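Local coordinates for methanol--corrinoid protein co-methyltransferase (Methanosarcina barkeri, PDB 2I2X) that transfers the methyl group of methanol to the cob(I)amide carried by its partner corrinoid protein, a zinc-dependent step of methanogenesis, at residues A[121-133]-A[142-154]. Residues are numbered along the deposited sequence; the frame is centred on the assembly and turned at random.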
loop_
_atom_site.group_PDB
_atom_site.type_symbol
_atom_site.label_atom_id
_atom_site.label_comp_id
_atom_site.label_asym_id
_atom_site.label_seq_id
_atom_site.Cartn_x
_atom_site.Cartn_y
_atom_site.Cartn_z
ATOM N N ALA A 121 13.851 16.748 4.261
ATOM C CA ALA A 121 13.289 18.098 4.166
ATOM C C ALA A 121 11.812 17.972 4.426
ATOM O O ALA A 121 11.231 16.911 4.229
ATOM C CB ALA A 121 13.563 18.742 2.776
ATOM N N LEU A 122 11.214 19.032 4.931
ATOM C CA LEU A 122 9.817 19.009 5.258
ATOM C C LEU A 122 9.006 19.960 4.351
ATOM O O LEU A 122 9.304 21.131 4.223
ATOM C CB LEU A 122 9.637 19.341 6.741
ATOM C CG LEU A 122 8.190 19.481 7.224
ATOM C CD1 LEU A 122 7.448 18.162 7.085
ATOM C CD2 LEU A 122 8.121 20.029 8.640
ATOM N N ARG A 123 7.975 19.439 3.724
ATOM C CA ARG A 123 7.139 20.248 2.891
ATOM C C ARG A 123 5.799 20.367 3.559
ATOM O O ARG A 123 5.214 19.349 3.961
ATOM C CB ARG A 123 6.962 19.578 1.563
ATOM C CG ARG A 123 5.962 20.249 0.656
ATOM C CD ARG A 123 5.882 19.368 -0.560
ATOM N NE ARG A 123 5.811 20.139 -1.756
ATOM C CZ ARG A 123 6.434 19.849 -2.883
ATOM N NH1 ARG A 123 7.202 18.780 -3.010
ATOM N NH2 ARG A 123 6.266 20.667 -3.903
ATOM N N HIS A 124 5.334 21.611 3.687
ATOM C CA HIS A 124 4.008 21.904 4.154
ATOM C C HIS A 124 3.244 22.495 3.005
ATOM O O HIS A 124 3.722 23.412 2.341
ATOM C CB HIS A 124 4.047 22.902 5.312
ATOM C CG HIS A 124 3.848 22.269 6.651
ATOM N ND1 HIS A 124 4.491 21.103 7.031
ATOM C CD2 HIS A 124 3.060 22.618 7.690
ATOM C CE1 HIS A 124 4.119 20.780 8.256
ATOM N NE2 HIS A 124 3.238 21.671 8.669
ATOM N N THR A 125 2.057 21.950 2.780
ATOM C CA THR A 125 1.137 22.399 1.756
ATOM C C THR A 125 -0.080 23.021 2.459
ATOM O O THR A 125 -0.957 22.306 2.990
ATOM C CB THR A 125 0.703 21.203 0.889
ATOM O OG1 THR A 125 1.855 20.650 0.266
ATOM C CG2 THR A 125 -0.341 21.606 -0.191
ATOM N N ILE A 126 -0.114 24.362 2.467
ATOM C CA ILE A 126 -1.171 25.128 3.094
ATOM C C ILE A 126 -2.459 24.788 2.352
ATOM O O ILE A 126 -2.436 24.482 1.159
ATOM C CB ILE A 126 -0.800 26.640 3.040
ATOM C CG1 ILE A 126 0.218 26.993 4.141
ATOM C CG2 ILE A 126 -2.032 27.588 3.213
ATOM C CD1 ILE A 126 1.439 26.092 4.240
ATOM N N GLY A 127 -3.578 24.770 3.064
ATOM C CA GLY A 127 -4.879 24.701 2.395
ATOM C C GLY A 127 -5.354 26.009 1.746
ATOM O O GLY A 127 -5.202 27.090 2.320
ATOM N N ASP A 128 -5.935 25.924 0.548
ATOM C CA ASP A 128 -6.521 27.118 -0.058
ATOM C C ASP A 128 -7.817 27.397 0.639
ATOM O O ASP A 128 -8.862 26.891 0.259
ATOM C CB ASP A 128 -6.732 27.015 -1.575
ATOM C CG ASP A 128 -6.848 28.408 -2.242
ATOM O OD1 ASP A 128 -7.208 29.369 -1.519
ATOM O OD2 ASP A 128 -6.597 28.537 -3.469
ATOM N N ILE A 129 -7.728 28.201 1.688
ATOM C CA ILE A 129 -8.869 28.493 2.538
ATOM C C ILE A 129 -9.740 29.669 2.028
ATOM O O ILE A 129 -10.753 29.994 2.648
ATOM C CB ILE A 129 -8.398 28.777 3.981
ATOM C CG1 ILE A 129 -7.435 29.981 4.026
ATOM C CG2 ILE A 129 -7.754 27.572 4.556
ATOM C CD1 ILE A 129 -7.156 30.527 5.435
ATOM N N ARG A 130 -9.364 30.286 0.905
ATOM C CA ARG A 130 -10.066 31.475 0.377
ATOM C C ARG A 130 -11.441 31.149 -0.237
ATOM O O ARG A 130 -11.689 31.390 -1.413
ATOM C CB ARG A 130 -9.183 32.211 -0.638
ATOM C CG ARG A 130 -7.817 32.648 -0.101
ATOM C CD ARG A 130 -6.885 33.104 -1.218
ATOM N NE ARG A 130 -6.711 32.080 -2.252
ATOM C CZ ARG A 130 -6.438 32.318 -3.533
ATOM N NH1 ARG A 130 -6.298 33.572 -3.996
ATOM N NH2 ARG A 130 -6.318 31.291 -4.366
ATOM N N GLU A 131 -12.325 30.595 0.588
ATOM C CA GLU A 131 -13.657 30.156 0.164
ATOM C C GLU A 131 -14.621 30.062 1.377
ATOM O O GLU A 131 -14.175 29.794 2.493
ATOM C CB GLU A 131 -13.541 28.810 -0.538
ATOM C CG GLU A 131 -14.850 28.205 -0.931
ATOM C CD GLU A 131 -14.718 27.066 -1.904
ATOM O OE1 GLU A 131 -14.056 26.060 -1.559
ATOM O OE2 GLU A 131 -15.315 27.165 -3.003
ATOM N N ASN A 132 -15.911 30.338 1.167
ATOM C CA ASN A 132 -16.941 30.033 2.159
ATOM C C ASN A 132 -17.939 29.112 1.535
ATOM O O ASN A 132 -17.753 28.698 0.392
ATOM C CB ASN A 132 -17.641 31.274 2.741
ATOM C CG ASN A 132 -18.248 32.199 1.673
ATOM O OD1 ASN A 132 -18.011 33.414 1.704
ATOM N ND2 ASN A 132 -19.032 31.643 0.741
ATOM N N ARG A 133 -18.993 28.798 2.281
ATOM C CA ARG A 133 -20.049 27.892 1.834
ATOM C C ARG A 133 -20.673 28.249 0.460
ATOM O O ARG A 133 -20.929 27.364 -0.342
ATOM C CB ARG A 133 -21.104 27.777 2.940
ATOM C CG ARG A 133 -22.511 27.345 2.510
ATOM C CD ARG A 133 -23.130 26.530 3.625
ATOM N NE ARG A 133 -24.594 26.481 3.671
ATOM C CZ ARG A 133 -25.381 25.875 2.780
ATOM N NH1 ARG A 133 -24.890 25.286 1.689
ATOM N NH2 ARG A 133 -26.686 25.878 2.973
ATOM N N LYS A 142 -10.120 36.396 4.182
ATOM C CA LYS A 142 -9.384 35.206 4.502
ATOM C C LYS A 142 -7.954 35.256 3.877
ATOM O O LYS A 142 -7.047 34.533 4.310
ATOM C CB LYS A 142 -10.215 33.973 4.096
ATOM C CG LYS A 142 -10.355 32.877 5.174
ATOM C CD LYS A 142 -11.599 32.999 6.062
ATOM C CE LYS A 142 -12.897 33.222 5.238
ATOM N NZ LYS A 142 -13.394 32.033 4.464
ATOM N N TYR A 143 -7.743 36.146 2.910
ATOM C CA TYR A 143 -6.446 36.234 2.213
ATOM C C TYR A 143 -5.262 36.378 3.164
ATOM O O TYR A 143 -4.233 35.707 2.984
ATOM C CB TYR A 143 -6.414 37.373 1.176
ATOM C CG TYR A 143 -5.263 37.254 0.199
ATOM C CD1 TYR A 143 -5.353 36.416 -0.906
ATOM C CD2 TYR A 143 -4.069 37.965 0.387
ATOM C CE1 TYR A 143 -4.283 36.277 -1.800
ATOM C CE2 TYR A 143 -2.990 37.826 -0.500
ATOM C CZ TYR A 143 -3.108 36.985 -1.599
ATOM O OH TYR A 143 -2.068 36.838 -2.506
ATOM N N SER A 144 -5.402 37.247 4.165
ATOM C CA SER A 144 -4.281 37.553 5.052
ATOM C C SER A 144 -3.995 36.367 5.956
ATOM O O SER A 144 -2.841 36.130 6.341
ATOM C CB SER A 144 -4.552 38.799 5.894
ATOM O OG SER A 144 -5.685 38.632 6.723
ATOM N N VAL A 145 -5.052 35.631 6.286
ATOM C CA VAL A 145 -4.913 34.423 7.087
ATOM C C VAL A 145 -4.114 33.389 6.267
ATOM O O VAL A 145 -3.166 32.793 6.757
ATOM C CB VAL A 145 -6.292 33.878 7.532
ATOM C CG1 VAL A 145 -6.148 32.611 8.377
ATOM C CG2 VAL A 145 -7.051 34.933 8.332
ATOM N N PHE A 146 -4.501 33.249 4.997
ATOM C CA PHE A 146 -3.849 32.402 4.021
ATOM C C PHE A 146 -2.331 32.606 4.055
ATOM O O PHE A 146 -1.566 31.648 4.228
ATOM C CB PHE A 146 -4.436 32.731 2.650
ATOM C CG PHE A 146 -3.915 31.888 1.519
ATOM C CD1 PHE A 146 -3.950 30.499 1.581
ATOM C CD2 PHE A 146 -3.427 32.495 0.368
ATOM C CE1 PHE A 146 -3.496 29.734 0.518
ATOM C CE2 PHE A 146 -2.974 31.733 -0.702
ATOM C CZ PHE A 146 -3.006 30.348 -0.625
ATOM N N LEU A 147 -1.911 33.859 3.913
ATOM C CA LEU A 147 -0.488 34.234 3.978
ATOM C C LEU A 147 0.168 33.913 5.314
ATOM O O LEU A 147 1.324 33.473 5.337
ATOM C CB LEU A 147 -0.297 35.724 3.669
ATOM C CG LEU A 147 -0.663 36.224 2.269
ATOM C CD1 LEU A 147 -0.141 37.672 2.079
ATOM C CD2 LEU A 147 -0.170 35.288 1.131
ATOM N N GLU A 148 -0.551 34.161 6.413
ATOM C CA GLU A 148 -0.055 33.878 7.756
ATOM C C GLU A 148 0.243 32.391 7.897
ATOM O O GLU A 148 1.179 32.007 8.599
ATOM C CB GLU A 148 -1.088 34.242 8.818
ATOM C CG GLU A 148 -1.247 35.701 9.128
ATOM C CD GLU A 148 -2.348 35.974 10.168
ATOM O OE1 GLU A 148 -2.375 35.282 11.221
ATOM O OE2 GLU A 148 -3.172 36.893 9.932
ATOM N N ALA A 149 -0.559 31.550 7.249
ATOM C CA ALA A 149 -0.294 30.128 7.300
ATOM C C ALA A 149 1.076 29.808 6.671
ATOM O O ALA A 149 1.883 29.077 7.272
ATOM C CB ALA A 149 -1.419 29.320 6.670
ATOM N N PHE A 150 1.347 30.380 5.498
ATOM C CA PHE A 150 2.618 30.133 4.838
ATOM C C PHE A 150 3.733 30.641 5.723
ATOM O O PHE A 150 4.702 29.944 5.946
ATOM C CB PHE A 150 2.725 30.805 3.461
ATOM C CG PHE A 150 1.943 30.131 2.378
ATOM C CD1 PHE A 150 2.466 29.020 1.699
ATOM C CD2 PHE A 150 0.693 30.632 1.994
ATOM C CE1 PHE A 150 1.749 28.393 0.683
ATOM C CE2 PHE A 150 -0.049 30.001 0.967
ATOM C CZ PHE A 150 0.488 28.869 0.319
ATOM N N GLU A 151 3.620 31.845 6.249
ATOM C CA GLU A 151 4.800 32.338 6.934
ATOM C C GLU A 151 5.048 31.735 8.327
ATOM O O GLU A 151 6.192 31.581 8.747
ATOM C CB GLU A 151 4.905 33.856 6.865
ATOM C CG GLU A 151 4.719 34.616 8.111
ATOM C CD GLU A 151 4.889 36.120 7.836
ATOM O OE1 GLU A 151 6.051 36.613 7.834
ATOM O OE2 GLU A 151 3.852 36.789 7.606
ATOM N N GLN A 152 3.971 31.358 9.011
ATOM C CA GLN A 152 4.090 30.738 10.311
ATOM C C GLN A 152 4.719 29.358 10.198
ATOM O O GLN A 152 5.597 29.023 11.000
ATOM C CB GLN A 152 2.742 30.663 11.011
ATOM C CG GLN A 152 2.235 32.002 11.512
ATOM C CD GLN A 152 3.092 32.529 12.618
ATOM O OE1 GLN A 152 3.353 31.819 13.604
ATOM N NE2 GLN A 152 3.564 33.779 12.469
ATOM N N CYS A 153 4.291 28.577 9.198
ATOM C CA CYS A 153 4.861 27.250 8.953
ATOM C C CYS A 153 6.301 27.373 8.527
ATOM O O CYS A 153 7.148 26.543 8.893
ATOM C CB CYS A 153 4.092 26.512 7.878
ATOM S SG CYS A 153 2.471 26.025 8.446
ATOM N N ALA A 154 6.588 28.434 7.775
ATOM C CA ALA A 154 7.939 28.654 7.269
ATOM C C ALA A 154 8.867 29.078 8.384
ATOM O O ALA A 154 10.060 28.900 8.295
ATOM C CB ALA A 154 7.925 29.682 6.183
#
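A chi1 of -177° swings the Phe146 ring away from its amide nitrogen, whereas Phe150 (chi1 -75°) keeps its ring beside the backbone N, and the two rings come together around Ile126. Ile126 lies over the face of Phe150, its CB 3.9 Å from the ring centroid, while CG2 meets Phe146 CE1 at 3.7 Å and CG1 rests on the methyl of Ala149. The carbonyl oxygen of Gly127 comes to the edge of the Phe146 ring. Farther on, Ile129 reaches Val145 with its tip, CD1 to CG1 3.7 Å, and at the other end Cys153 SG approaches His124 CD2 obliquely at 3.5 Å.

Arg130, bent at chi3, lays CD over one face of Phe146 in a CH-pi contact, with NE above the rim of that face and the planes only 12° apart, and sets CD 3.7 Å from Tyr143 CD1. The guanidinium grips Asp128 side-on: NE bonds OD1 and NH2 bonds OD2, the latter at 2.9 Å and nearly straight, while NH1 forms a salt bridge with Asp195 OD1. Met166 N is a second hold on Asp128 OD2, near the zinc ligand Glu164. A leucine in place of Arg130 would probably cost Asp128 its two-pronged partner and leave Asp195 without this salt bridge.

Strand 121-126 and helix 143-154 run antiparallel, 8.9 Å apart at their axes, as the first two elements of a beta-alpha-beta crossover of the TIM barrel that continues into strand 160-163. Beside them, helix 181-210 packs on Arg130, Tyr143 and Phe150, helix 95-116 touches His124, and strand 119-126 lies between parallel strands 80-86 and 160-163.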